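PDB 6WQ0: structural protein from unclassified Rudivirus, which coats the viral genome as the capsid protein of a helical nucleocapsid, wrapping the DNA and holding it in the A-form. Local coordinates for residues Asn56-Ala61 with Thr122-Gly127; Val62-Gly67 with Pro71-Tyr76; Gln77-Lys82 with Ala105-Ala110. All blocks are in the same frame, centred on the assembly; numbering follows the deposited sequence.

Interaction 1 (Asn56-Ala61 with Thr122-Gly127); sequences NEQVSA and TNIILG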
loop_
_atom_site.group_PDB
_atom_site.type_symbol
_atom_site.label_atom_id
_atom_site.label_comp_id
_atom_site.label_asym_id
_atom_site.label_seq_id
_atom_site.Cartn_x
_atom_site.Cartn_y
_atom_site.Cartn_z
ATOM N N ASN C 56 -49.263 -14.992 -66.716
ATOM C CA ASN C 56 -49.934 -15.966 -65.861
ATOM C C ASN C 56 -51.414 -15.640 -65.716
ATOM O O ASN C 56 -52.276 -16.502 -65.917
ATOM C CB ASN C 56 -49.261 -16.010 -64.491
ATOM C CG ASN C 56 -48.103 -16.975 -64.442
ATOM O OD1 ASN C 56 -48.126 -18.019 -65.080
ATOM N ND2 ASN C 56 -47.085 -16.631 -63.670
ATOM N N GLU C 57 -51.725 -14.385 -65.384
ATOM C CA GLU C 57 -53.119 -14.003 -65.163
ATOM C C GLU C 57 -53.952 -14.113 -66.440
ATOM O O GLU C 57 -55.081 -14.626 -66.414
ATOM C CB GLU C 57 -53.175 -12.591 -64.592
ATOM C CG GLU C 57 -52.436 -12.470 -63.276
ATOM C CD GLU C 57 -52.039 -11.050 -62.944
ATOM O OE1 GLU C 57 -52.347 -10.139 -63.740
ATOM O OE2 GLU C 57 -51.409 -10.845 -61.885
ATOM N N GLN C 58 -53.407 -13.660 -67.571
ATOM C CA GLN C 58 -54.152 -13.727 -68.825
ATOM C C GLN C 58 -54.378 -15.165 -69.278
ATOM O O GLN C 58 -55.472 -15.514 -69.736
ATOM C CB GLN C 58 -53.419 -12.944 -69.905
ATOM C CG GLN C 58 -53.424 -11.461 -69.688
ATOM C CD GLN C 58 -53.053 -10.710 -70.932
ATOM O OE1 GLN C 58 -52.052 -11.014 -71.576
ATOM N NE2 GLN C 58 -53.865 -9.727 -71.292
ATOM N N VAL C 59 -53.354 -16.015 -69.175
ATOM C CA VAL C 59 -53.513 -17.402 -69.588
ATOM C C VAL C 59 -54.486 -18.124 -68.670
ATOM O O VAL C 59 -55.243 -18.984 -69.123
ATOM C CB VAL C 59 -52.145 -18.110 -69.645
ATOM C CG1 VAL C 59 -52.320 -19.592 -69.898
ATOM C CG2 VAL C 59 -51.283 -17.501 -70.730
ATOM N N SER C 60 -54.493 -17.798 -67.376
ATOM C CA SER C 60 -55.489 -18.374 -66.479
ATOM C C SER C 60 -56.900 -18.004 -66.921
ATOM O O SER C 60 -57.790 -18.864 -67.006
ATOM C CB SER C 60 -55.224 -17.904 -65.050
ATOM O OG SER C 60 -56.105 -18.517 -64.128
ATOM N N ALA C 61 -57.119 -16.719 -67.217
ATOM C CA ALA C 61 -58.419 -16.282 -67.718
ATOM C C ALA C 61 -58.811 -17.034 -68.985
ATOM O O ALA C 61 -59.980 -17.378 -69.178
ATOM C CB ALA C 61 -58.398 -14.778 -67.972
ATOM N N THR C 122 -51.425 -18.501 -77.366
ATOM C CA THR C 122 -50.544 -17.648 -78.151
ATOM C C THR C 122 -51.276 -16.438 -78.717
ATOM O O THR C 122 -50.636 -15.423 -79.000
ATOM C CB THR C 122 -49.877 -18.453 -79.268
ATOM O OG1 THR C 122 -48.937 -17.625 -79.964
ATOM C CG2 THR C 122 -50.891 -18.954 -80.231
ATOM N N ASN C 123 -52.600 -16.500 -78.846
ATOM C CA ASN C 123 -53.355 -15.328 -79.261
ATOM C C ASN C 123 -53.464 -14.311 -78.132
ATOM O O ASN C 123 -53.309 -13.110 -78.362
ATOM C CB ASN C 123 -54.739 -15.752 -79.747
ATOM C CG ASN C 123 -55.582 -14.587 -80.198
ATOM O OD1 ASN C 123 -55.580 -14.224 -81.368
ATOM N ND2 ASN C 123 -56.325 -14.004 -79.272
ATOM N N ILE C 124 -53.728 -14.765 -76.907
ATOM C CA ILE C 124 -53.785 -13.809 -75.804
ATOM C C ILE C 124 -52.409 -13.211 -75.533
ATOM O O ILE C 124 -52.306 -12.090 -75.022
ATOM C CB ILE C 124 -54.388 -14.453 -74.538
ATOM C CG1 ILE C 124 -54.927 -13.379 -73.593
ATOM C CG2 ILE C 124 -53.367 -15.287 -73.796
ATOM C CD1 ILE C 124 -56.151 -12.693 -74.087
ATOM N N ILE C 125 -51.333 -13.920 -75.874
ATOM C CA ILE C 125 -50.001 -13.400 -75.569
ATOM C C ILE C 125 -49.466 -12.517 -76.691
ATOM O O ILE C 125 -49.068 -11.373 -76.449
ATOM C CB ILE C 125 -49.017 -14.539 -75.255
ATOM C CG1 ILE C 125 -49.446 -15.260 -73.982
ATOM C CG2 ILE C 125 -47.616 -13.996 -75.074
ATOM C CD1 ILE C 125 -48.501 -16.334 -73.557
ATOM N N LEU C 126 -49.433 -13.031 -77.918
ATOM C CA LEU C 126 -48.809 -12.303 -79.015
ATOM C C LEU C 126 -49.787 -11.485 -79.840
ATOM O O LEU C 126 -49.358 -10.571 -80.550
ATOM C CB LEU C 126 -48.072 -13.269 -79.944
ATOM C CG LEU C 126 -46.769 -13.861 -79.419
ATOM C CD1 LEU C 126 -46.036 -14.563 -80.533
ATOM C CD2 LEU C 126 -45.909 -12.784 -78.794
ATOM N N GLY C 127 -51.077 -11.788 -79.773
ATOM C CA GLY C 127 -52.089 -11.083 -80.527
ATOM C C GLY C 127 -52.643 -11.861 -81.696
ATOM O O GLY C 127 -53.738 -11.543 -82.172
#
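I124 and I125, in the last turn of helix 115-126, pack against Q58 and V59 of helix 50-64, forming a small apolar seam between two nearly antiparallel helices (147° between their N-to-C directions) of an all-helical bundle. The segment axes come within 9.7 Å of each other. I124 faces the partner helix directly. Its CG1, anti to the backbone N (chi1 -159°), lies 4.0 Å from Q58 CB, while its CG2 branch approaches V59 CG2 at 4.3 Å and its side chain also packs on V62, further along helix 50-64. The extended Q58 side chain runs alongside and brings OE1, as modelled, to 3.6 Å from I124 O, a proximity of two acceptors. I125 follows on the more buried side of the seam. Its chain is stretched out beyond CG1, which carries CD1 to 4.1 Å from V59 CG2, the two side chains crossing obliquely. V59 CG2 therefore touches both isoleucines, and I125 continues onto V55, an earlier residue of the same helix as V59. On the far side of helix 115-126, T122 and L126 pack on helix 94-111, where both meet V100; T122 also touches Y79 of helix 71-89, and L126 touches L96. Helix 115-126 ends at L126. G127 is the first residue to leave helical angles, with a positive phi of 106°, although G127 N still donates a backbone hydrogen bond to N123 O, at 3.0 Å.

Interaction 2 (Val62-Gly67 with Pro71-Tyr76); sequences VLTQYG and PSRAIY. With nucleotides of chain B.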
loop_
_atom_site.group_PDB
_atom_site.type_symbol
_atom_site.label_atom_id
_atom_site.label_comp_id
_atom_site.label_asym_id
_atom_site.label_seq_id
_atom_site.Cartn_x
_atom_site.Cartn_y
_atom_site.Cartn_z
ATOM N N VAL C 62 -57.844 -17.292 -69.866
ATOM C CA VAL C 62 -58.147 -18.009 -71.104
ATOM C C VAL C 62 -58.484 -19.466 -70.816
ATOM O O VAL C 62 -59.401 -20.039 -71.415
ATOM C CB VAL C 62 -56.975 -17.888 -72.097
ATOM C CG1 VAL C 62 -57.165 -18.835 -73.261
ATOM C CG2 VAL C 62 -56.851 -16.469 -72.595
ATOM N N LEU C 63 -57.753 -20.087 -69.889
ATOM C CA LEU C 63 -57.927 -21.510 -69.616
ATOM C C LEU C 63 -59.265 -21.792 -68.951
ATOM O O LEU C 63 -59.864 -22.844 -69.186
ATOM C CB LEU C 63 -56.787 -22.022 -68.738
ATOM C CG LEU C 63 -55.391 -22.181 -69.339
ATOM C CD1 LEU C 63 -54.423 -22.703 -68.295
ATOM C CD2 LEU C 63 -55.430 -23.090 -70.542
ATOM N N THR C 64 -59.745 -20.874 -68.109
ATOM C CA THR C 64 -61.040 -21.089 -67.468
ATOM C C THR C 64 -62.189 -21.037 -68.472
ATOM O O THR C 64 -63.251 -21.613 -68.223
ATOM C CB THR C 64 -61.252 -20.068 -66.350
ATOM O OG1 THR C 64 -60.076 -20.006 -65.540
ATOM C CG2 THR C 64 -62.414 -20.465 -65.466
ATOM N N GLN C 65 -62.001 -20.365 -69.609
ATOM C CA GLN C 65 -63.000 -20.363 -70.670
ATOM C C GLN C 65 -63.011 -21.647 -71.483
ATOM O O GLN C 65 -63.901 -21.819 -72.318
ATOM C CB GLN C 65 -62.769 -19.193 -71.621
ATOM C CG GLN C 65 -62.893 -17.828 -70.989
ATOM C CD GLN C 65 -62.453 -16.723 -71.927
ATOM O OE1 GLN C 65 -62.067 -16.981 -73.064
ATOM N NE2 GLN C 65 -62.506 -15.486 -71.450
ATOM N N TYR C 66 -62.050 -22.538 -71.274
ATOM C CA TYR C 66 -61.975 -23.777 -72.025
ATOM C C TYR C 66 -62.179 -25.017 -71.170
ATOM O O TYR C 66 -62.185 -26.125 -71.715
ATOM C CB TYR C 66 -60.626 -23.877 -72.755
ATOM C CG TYR C 66 -60.592 -23.129 -74.071
ATOM C CD1 TYR C 66 -60.476 -21.750 -74.105
ATOM C CD2 TYR C 66 -60.680 -23.804 -75.276
ATOM C CE1 TYR C 66 -60.451 -21.065 -75.300
ATOM C CE2 TYR C 66 -60.653 -23.129 -76.475
ATOM C CZ TYR C 66 -60.537 -21.760 -76.482
ATOM O OH TYR C 66 -60.513 -21.084 -77.679
ATOM N N GLY C 67 -62.344 -24.870 -69.860
ATOM C CA GLY C 67 -62.641 -25.994 -69.001
ATOM C C GLY C 67 -61.446 -26.758 -68.494
ATOM O O GLY C 67 -61.604 -27.902 -68.062
ATOM N N PRO C 71 -53.463 -30.243 -62.949
ATOM C CA PRO C 71 -52.136 -30.185 -63.576
ATOM C C PRO C 71 -52.173 -29.985 -65.078
ATOM O O PRO C 71 -51.194 -29.483 -65.638
ATOM C CB PRO C 71 -51.519 -31.540 -63.211
ATOM C CG PRO C 71 -52.234 -31.957 -61.994
ATOM C CD PRO C 71 -53.635 -31.466 -62.150
ATOM N N SER C 72 -53.268 -30.346 -65.747
ATOM C CA SER C 72 -53.399 -30.077 -67.172
ATOM C C SER C 72 -53.363 -28.591 -67.485
ATOM O O SER C 72 -53.091 -28.222 -68.630
ATOM C CB SER C 72 -54.689 -30.680 -67.714
ATOM O OG SER C 72 -54.514 -32.046 -68.027
ATOM N N ARG C 73 -53.651 -27.731 -66.507
ATOM C CA ARG C 73 -53.453 -26.304 -66.722
ATOM C C ARG C 73 -51.980 -25.968 -66.869
ATOM O O ARG C 73 -51.612 -25.199 -67.764
ATOM C CB ARG C 73 -54.065 -25.502 -65.576
ATOM C CG ARG C 73 -55.563 -25.462 -65.598
ATOM C CD ARG C 73 -56.125 -24.753 -64.400
ATOM N NE ARG C 73 -56.041 -23.301 -64.507
ATOM C CZ ARG C 73 -57.053 -22.520 -64.859
ATOM N NH1 ARG C 73 -58.228 -23.046 -65.152
ATOM N NH2 ARG C 73 -56.890 -21.213 -64.911
ATOM N N ALA C 74 -51.129 -26.568 -66.031
ATOM C CA ALA C 74 -49.706 -26.244 -66.031
ATOM C C ALA C 74 -49.106 -26.337 -67.422
ATOM O O ALA C 74 -48.343 -25.448 -67.817
ATOM C CB ALA C 74 -48.959 -27.164 -65.068
ATOM N N ILE C 75 -49.493 -27.359 -68.192
ATOM C CA ILE C 75 -49.019 -27.503 -69.567
ATOM C C ILE C 75 -49.098 -26.166 -70.281
ATOM O O ILE C 75 -48.078 -25.556 -70.621
ATOM C CB ILE C 75 -49.847 -28.567 -70.309
ATOM C CG1 ILE C 75 -49.731 -29.930 -69.630
ATOM C CG2 ILE C 75 -49.441 -28.662 -71.768
ATOM C CD1 ILE C 75 -50.675 -30.950 -70.199
ATOM N N TYR C 76 -50.311 -25.639 -70.408
ATOM C CA TYR C 76 -50.487 -24.404 -71.150
ATOM C C TYR C 76 -49.805 -23.240 -70.456
ATOM O O TYR C 76 -49.142 -22.439 -71.124
ATOM C CB TYR C 76 -51.971 -24.156 -71.375
ATOM C CG TYR C 76 -52.629 -25.352 -72.008
ATOM C CD1 TYR C 76 -52.493 -25.601 -73.364
ATOM C CD2 TYR C 76 -53.351 -26.254 -71.248
ATOM C CE1 TYR C 76 -53.073 -26.697 -73.945
ATOM C CE2 TYR C 76 -53.935 -27.355 -71.822
ATOM C CZ TYR C 76 -53.791 -27.573 -73.170
ATOM O OH TYR C 76 -54.378 -28.671 -73.744
ATOM P P DA B 160 -53.383 -21.754 -62.695
ATOM O OP1 DA B 160 -53.955 -22.157 -63.987
ATOM O OP2 DA B 160 -54.094 -20.758 -61.887
ATOM O "O5'" DA B 160 -53.080 -23.057 -61.820
ATOM C "C5'" DA B 160 -54.123 -23.799 -61.235
ATOM C "C4'" DA B 160 -53.800 -25.280 -61.256
ATOM O "O4'" DA B 160 -52.433 -25.473 -61.640
ATOM C "C3'" DA B 160 -53.898 -25.973 -59.921
ATOM O "O3'" DA B 160 -55.227 -26.366 -59.675
ATOM C "C2'" DA B 160 -52.986 -27.187 -60.100
ATOM C "C1'" DA B 160 -52.010 -26.743 -61.189
ATOM N N9 DA B 160 -50.627 -26.653 -60.731
ATOM C C8 DA B 160 -50.027 -25.599 -60.115
ATOM N N7 DA B 160 -48.771 -25.804 -59.822
ATOM C C5 DA B 160 -48.531 -27.080 -60.277
ATOM C C6 DA B 160 -47.381 -27.885 -60.271
ATOM N N6 DA B 160 -46.212 -27.499 -59.764
ATOM N N1 DA B 160 -47.479 -29.111 -60.808
ATOM C C2 DA B 160 -48.650 -29.499 -61.313
ATOM N N3 DA B 160 -49.791 -28.829 -61.384
ATOM C C4 DA B 160 -49.661 -27.614 -60.846
ATOM P P DT B 161 -55.721 -26.583 -58.169
ATOM O OP1 DT B 161 -57.187 -26.473 -58.184
ATOM O OP2 DT B 161 -54.905 -25.706 -57.311
ATOM O "O5'" DT B 161 -55.301 -28.087 -57.824
ATOM C "C5'" DT B 161 -56.028 -29.170 -58.359
ATOM C "C4'" DT B 161 -55.250 -30.473 -58.257
ATOM O "O4'" DT B 161 -53.972 -30.346 -58.905
ATOM C "C3'" DT B 161 -54.873 -30.909 -56.868
ATOM O "O3'" DT B 161 -55.978 -31.495 -56.212
ATOM C "C2'" DT B 161 -53.802 -31.945 -57.176
ATOM C "C1'" DT B 161 -53.106 -31.343 -58.393
ATOM N N1 DT B 161 -51.770 -30.741 -58.073
ATOM C C2 DT B 161 -50.645 -31.531 -58.113
ATOM O O2 DT B 161 -50.665 -32.707 -58.411
ATOM N N3 DT B 161 -49.485 -30.888 -57.800
ATOM C C4 DT B 161 -49.336 -29.575 -57.440
ATOM O O4 DT B 161 -48.245 -29.094 -57.172
ATOM C C5 DT B 161 -50.553 -28.804 -57.411
ATOM C C7 DT B 161 -50.519 -27.354 -57.042
ATOM C C6 DT B 161 -51.694 -29.417 -57.724
#
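L63 meets R73 and Y76 where helix 50-64 and helix 71-89, joined by a short connection, form a helical hairpin at the DNA. The apolar part belongs to L63, whose two methyls diverge: CD2 packs 3.7 Å from Y76 CB, and CD1 lies 3.8 Å from R73 O, next to the first carbons of the arginine chain. The L63 and R73 side chains slide past each other in opposite directions, with L63 CB 3.8 Å above one face of the R73 guanidinium, toward its rim.

The polar contacts gather at the guanidinium edge. Bent at chi3 (78°), R73 turns NE almost straight at OP1 of DA160 of chain B, with an N-H...O angle of 176°. The modelled separation is very short, so its exact length is doubtful. NH2 adds a weak, bent bond to the same oxygen, consistent with coordination of the DNA phosphates by positively charged residues. T64 OG1 lies in the guanidinium plane, 3.5 Å from R73 NH2, but its stronger partners are two carbonyl oxygens, I90 O of a neighbouring subunit and S60 O, which compete for its single proton. V68 O, in the connection, accepts a hydrogen bond from R73 NH1 and so steadies the group from within the hairpin.

P71 adds van der Waals contacts with the nucleotides: its CD is 3.4 Å from O4' of DT161 of chain B, and its CB is 3.7 Å from N3 of DA160 of chain B, on the minor-groove side of that base. Behind the hairpin stands helix 115-126, whose I117 packs on both L63 and Y76, while Y76 OH bonds to N114 N just before that helix.

Interaction 3 (Gln77-Lys82 with Ala105-Ala110); sequences QGYGLK and AYYVSA. With nucleotides of chain A; nucleotides of chain B.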
loop_
_atom_site.group_PDB
_atom_site.type_symbol
_atom_site.label_atom_id
_atom_site.label_comp_id
_atom_site.label_asym_id
_atom_site.label_seq_id
_atom_site.Cartn_x
_atom_site.Cartn_y
_atom_site.Cartn_z
ATOM N N GLN C 77 -49.872 -23.184 -69.124
ATOM C CA GLN C 77 -49.114 -22.163 -68.416
ATOM C C GLN C 77 -47.655 -22.210 -68.829
ATOM O O GLN C 77 -47.099 -21.200 -69.280
ATOM C CB GLN C 77 -49.255 -22.343 -66.907
ATOM C CG GLN C 77 -50.581 -21.868 -66.348
ATOM C CD GLN C 77 -50.700 -20.362 -66.304
ATOM O OE1 GLN C 77 -49.739 -19.645 -66.552
ATOM N NE2 GLN C 77 -51.882 -19.875 -65.984
ATOM N N GLY C 78 -47.049 -23.397 -68.772
ATOM C CA GLY C 78 -45.672 -23.525 -69.197
ATOM C C GLY C 78 -45.477 -23.022 -70.608
ATOM O O GLY C 78 -44.628 -22.161 -70.852
ATOM N N TYR C 79 -46.320 -23.482 -71.536
ATOM C CA TYR C 79 -46.210 -23.018 -72.911
ATOM C C TYR C 79 -46.248 -21.502 -72.955
ATOM O O TYR C 79 -45.343 -20.863 -73.506
ATOM C CB TYR C 79 -47.325 -23.612 -73.768
ATOM C CG TYR C 79 -47.393 -23.036 -75.162
ATOM C CD1 TYR C 79 -46.548 -23.489 -76.162
ATOM C CD2 TYR C 79 -48.303 -22.037 -75.481
ATOM C CE1 TYR C 79 -46.606 -22.965 -77.427
ATOM C CE2 TYR C 79 -48.363 -21.509 -76.744
ATOM C CZ TYR C 79 -47.515 -21.978 -77.714
ATOM O OH TYR C 79 -47.582 -21.446 -78.976
ATOM N N GLY C 80 -47.248 -20.909 -72.298
ATOM C CA GLY C 80 -47.347 -19.464 -72.293
ATOM C C GLY C 80 -46.059 -18.817 -71.842
ATOM O O GLY C 80 -45.493 -17.983 -72.554
ATOM N N LEU C 81 -45.533 -19.252 -70.696
ATOM C CA LEU C 81 -44.320 -18.630 -70.192
ATOM C C LEU C 81 -43.183 -18.814 -71.177
ATOM O O LEU C 81 -42.475 -17.852 -71.492
ATOM C CB LEU C 81 -43.959 -19.202 -68.826
ATOM C CG LEU C 81 -44.961 -18.958 -67.699
ATOM C CD1 LEU C 81 -44.515 -19.675 -66.448
ATOM C CD2 LEU C 81 -45.126 -17.480 -67.439
ATOM N N LYS C 82 -43.063 -20.018 -71.739
ATOM C CA LYS C 82 -42.062 -20.270 -72.764
ATOM C C LYS C 82 -42.158 -19.235 -73.873
ATOM O O LYS C 82 -41.166 -18.574 -74.200
ATOM C CB LYS C 82 -42.241 -21.684 -73.311
ATOM C CG LYS C 82 -41.069 -22.227 -74.078
ATOM C CD LYS C 82 -39.932 -22.602 -73.180
ATOM C CE LYS C 82 -38.831 -23.303 -73.939
ATOM N NZ LYS C 82 -39.305 -24.613 -74.426
ATOM N N ALA C 105 -44.901 -27.293 -82.015
ATOM C CA ALA C 105 -44.512 -28.656 -82.370
ATOM C C ALA C 105 -44.037 -29.423 -81.143
ATOM O O ALA C 105 -44.465 -30.557 -80.898
ATOM C CB ALA C 105 -43.423 -28.630 -83.438
ATOM N N TYR C 106 -43.157 -28.803 -80.354
ATOM C CA TYR C 106 -42.647 -29.412 -79.130
ATOM C C TYR C 106 -43.777 -29.881 -78.226
ATOM O O TYR C 106 -43.827 -31.051 -77.834
ATOM C CB TYR C 106 -41.762 -28.396 -78.406
ATOM C CG TYR C 106 -41.184 -28.828 -77.079
ATOM C CD1 TYR C 106 -40.849 -30.149 -76.833
ATOM C CD2 TYR C 106 -40.941 -27.898 -76.083
ATOM C CE1 TYR C 106 -40.313 -30.529 -75.627
ATOM C CE2 TYR C 106 -40.404 -28.269 -74.876
ATOM C CZ TYR C 106 -40.092 -29.583 -74.652
ATOM O OH TYR C 106 -39.557 -29.950 -73.443
ATOM N N TYR C 107 -44.692 -28.975 -77.877
ATOM C CA TYR C 107 -45.714 -29.305 -76.889
ATOM C C TYR C 107 -46.723 -30.311 -77.425
ATOM O O TYR C 107 -47.053 -31.277 -76.728
ATOM C CB TYR C 107 -46.414 -28.034 -76.407
ATOM C CG TYR C 107 -45.829 -27.507 -75.122
ATOM C CD1 TYR C 107 -46.498 -27.652 -73.923
ATOM C CD2 TYR C 107 -44.591 -26.890 -75.108
ATOM C CE1 TYR C 107 -45.958 -27.192 -72.752
ATOM C CE2 TYR C 107 -44.046 -26.423 -73.943
ATOM C CZ TYR C 107 -44.734 -26.575 -72.769
ATOM O OH TYR C 107 -44.191 -26.111 -71.601
ATOM N N VAL C 108 -47.196 -30.131 -78.657
ATOM C CA VAL C 108 -48.157 -31.073 -79.220
ATOM C C VAL C 108 -47.556 -32.466 -79.343
ATOM O O VAL C 108 -48.246 -33.467 -79.128
ATOM C CB VAL C 108 -48.677 -30.566 -80.575
ATOM C CG1 VAL C 108 -49.713 -31.515 -81.125
ATOM C CG2 VAL C 108 -49.293 -29.203 -80.420
ATOM N N SER C 109 -46.267 -32.571 -79.681
ATOM C CA SER C 109 -45.720 -33.900 -79.929
ATOM C C SER C 109 -45.262 -34.580 -78.647
ATOM O O SER C 109 -45.402 -35.799 -78.511
ATOM C CB SER C 109 -44.568 -33.819 -80.926
ATOM O OG SER C 109 -45.047 -33.567 -82.233
ATOM N N ALA C 110 -44.725 -33.827 -77.692
ATOM C CA ALA C 110 -44.178 -34.466 -76.505
ATOM C C ALA C 110 -45.187 -34.573 -75.373
ATOM O O ALA C 110 -45.199 -35.580 -74.660
ATOM C CB ALA C 110 -42.940 -33.709 -76.024
ATOM P P DT A 144 -39.344 -28.077 -69.820
ATOM O OP1 DT A 144 -38.791 -27.994 -71.178
ATOM O OP2 DT A 144 -38.497 -28.481 -68.687
ATOM O "O5'" DT A 144 -39.990 -26.670 -69.425
ATOM C "C5'" DT A 144 -40.788 -25.960 -70.356
ATOM C "C4'" DT A 144 -41.504 -24.802 -69.687
ATOM O "O4'" DT A 144 -42.267 -25.264 -68.550
ATOM C "C3'" DT A 144 -40.624 -23.757 -69.064
ATOM O "O3'" DT A 144 -40.024 -22.946 -70.036
ATOM C "C2'" DT A 144 -41.663 -22.999 -68.257
ATOM C "C1'" DT A 144 -42.470 -24.157 -67.675
ATOM N N1 DT A 144 -42.035 -24.505 -66.303
ATOM C C2 DT A 144 -42.490 -23.748 -65.255
ATOM O O2 DT A 144 -43.252 -22.814 -65.387
ATOM N N3 DT A 144 -42.027 -24.124 -64.035
ATOM C C4 DT A 144 -41.166 -25.152 -63.760
ATOM O O4 DT A 144 -40.805 -25.411 -62.627
ATOM C C5 DT A 144 -40.720 -25.905 -64.897
ATOM C C7 DT A 144 -39.773 -27.048 -64.713
ATOM C C6 DT A 144 -41.164 -25.545 -66.103
ATOM P P DA A 145 -38.615 -22.256 -69.715
ATOM O OP1 DA A 145 -37.985 -21.837 -70.969
ATOM O OP2 DA A 145 -37.894 -23.153 -68.803
ATOM O "O5'" DA A 145 -38.996 -20.962 -68.876
ATOM C "C5'" DA A 145 -39.675 -19.890 -69.484
ATOM C "C4'" DA A 145 -40.203 -18.933 -68.438
ATOM O "O4'" DA A 145 -40.967 -19.671 -67.465
ATOM C "C3'" DA A 145 -39.151 -18.238 -67.605
ATOM O "O3'" DA A 145 -38.633 -17.120 -68.286
ATOM C "C2'" DA A 145 -39.962 -17.820 -66.394
ATOM C "C1'" DA A 145 -40.884 -19.018 -66.213
ATOM N N9 DA A 145 -40.424 -19.966 -65.201
ATOM C C8 DA A 145 -39.952 -21.230 -65.395
ATOM N N7 DA A 145 -39.613 -21.841 -64.291
ATOM C C5 DA A 145 -39.888 -20.913 -63.306
ATOM C C6 DA A 145 -39.753 -20.944 -61.911
ATOM N N6 DA A 145 -39.289 -21.998 -61.243
ATOM N N1 DA A 145 -40.125 -19.846 -61.223
ATOM C C2 DA A 145 -40.590 -18.796 -61.898
ATOM N N3 DA A 145 -40.760 -18.654 -63.200
ATOM C C4 DA A 145 -40.391 -19.758 -63.851
ATOM P P DT B 159 -49.399 -18.711 -58.696
ATOM O OP1 DT B 159 -50.457 -17.693 -58.788
ATOM O OP2 DT B 159 -49.572 -19.882 -57.823
ATOM O "O5'" DT B 159 -49.055 -19.235 -60.161
ATOM C "C5'" DT B 159 -49.938 -18.991 -61.233
ATOM C "C4'" DT B 159 -49.886 -20.125 -62.231
ATOM O "O4'" DT B 159 -48.605 -20.768 -62.151
ATOM C "C3'" DT B 159 -50.911 -21.226 -61.999
ATOM O "O3'" DT B 159 -51.930 -21.146 -62.984
ATOM C "C2'" DT B 159 -50.112 -22.539 -62.110
ATOM C "C1'" DT B 159 -48.744 -22.090 -62.590
ATOM N N1 DT B 159 -47.624 -22.900 -62.025
ATOM C C2 DT B 159 -46.969 -23.800 -62.826
ATOM O O2 DT B 159 -47.244 -23.978 -63.995
ATOM N N3 DT B 159 -45.966 -24.485 -62.212
ATOM C C4 DT B 159 -45.559 -24.367 -60.907
ATOM O O4 DT B 159 -44.646 -25.038 -60.449
ATOM C C5 DT B 159 -46.293 -23.411 -60.116
ATOM C C7 DT B 159 -45.947 -23.197 -58.676
ATOM C C6 DT B 159 -47.275 -22.732 -60.707
#
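The Y107 ring receives Y79 on one face: Y79 CB stands 3.9 Å above the Y107 ring plane, over its centre, as a CH-pi contact, and the Y79 ring turns its edge to the same ring. This T-shaped pair, with centroids 5.6 Å apart and planes at 74°, lies at the centre of an antiparallel helix packing (160°) in the coat protein's helical bundle. Y79 CG is anti to the backbone N, a rotation that lets CB lie over the Y107 ring and sends the Y79 ring on toward L118 and V121 of helix 115-126. Beyond the ring, Y107 OH reaches the backbone of helix 71-89, 3.5 Å from G78 C; the glycine has no side chain to bar this approach. The nearby Y79 N is not bonded to the hydroxyl, because the angle is poor.

The Y106 ring points to the DNA. A phosphate oxygen, OP1 of DT144 of chain A, sits near its plane at the edge, 3.1 Å from Y106 OH, whose stronger partner is Y111 OH. K82, bent at chi2 (74°) and again at chi4, crosses Y106 at about a right angle and brings NZ to 3.8 Å from Y106 CE2. The ammonium group, close to the DNA backbone, would probably offset some of the phosphate charge. Across the interface, Y106 of a neighbouring subunit stacks on this Y106, and the hydroxyl of that neighbouring Y106 makes a weak hydrogen bond with K82 NZ. On helix 71-89, L81 lies against the DNA: L81 CB is 3.3 Å from the sugar O4' of DA145 of chain A, and L81 CD1 3.5 Å from the base atom O2 of DT144 of chain A.

In the fold
Helices 50-64, 71-89, 94-111 and 115-126 supply all three contacts. Interaction 1 closes the longest loop, joining the first of these helices to the last, and both other contacts are nested inside it; interaction 2 closes before interaction 3 opens. Interactions 1 and 2 share helix 50-64, with centres about 11 Å apart, and interactions 2 and 3 share helix 71-89, about 12 Å apart; the centres of interactions 1 and 3 are about 14 Å apart. Direct contacts join them, S60 to R73, I125 to G80 and I75 to Y107. Helix 71-89 carries DNA-contacting residues in both interactions 2 and 3, so the contacts that pack it also position it against the DNA.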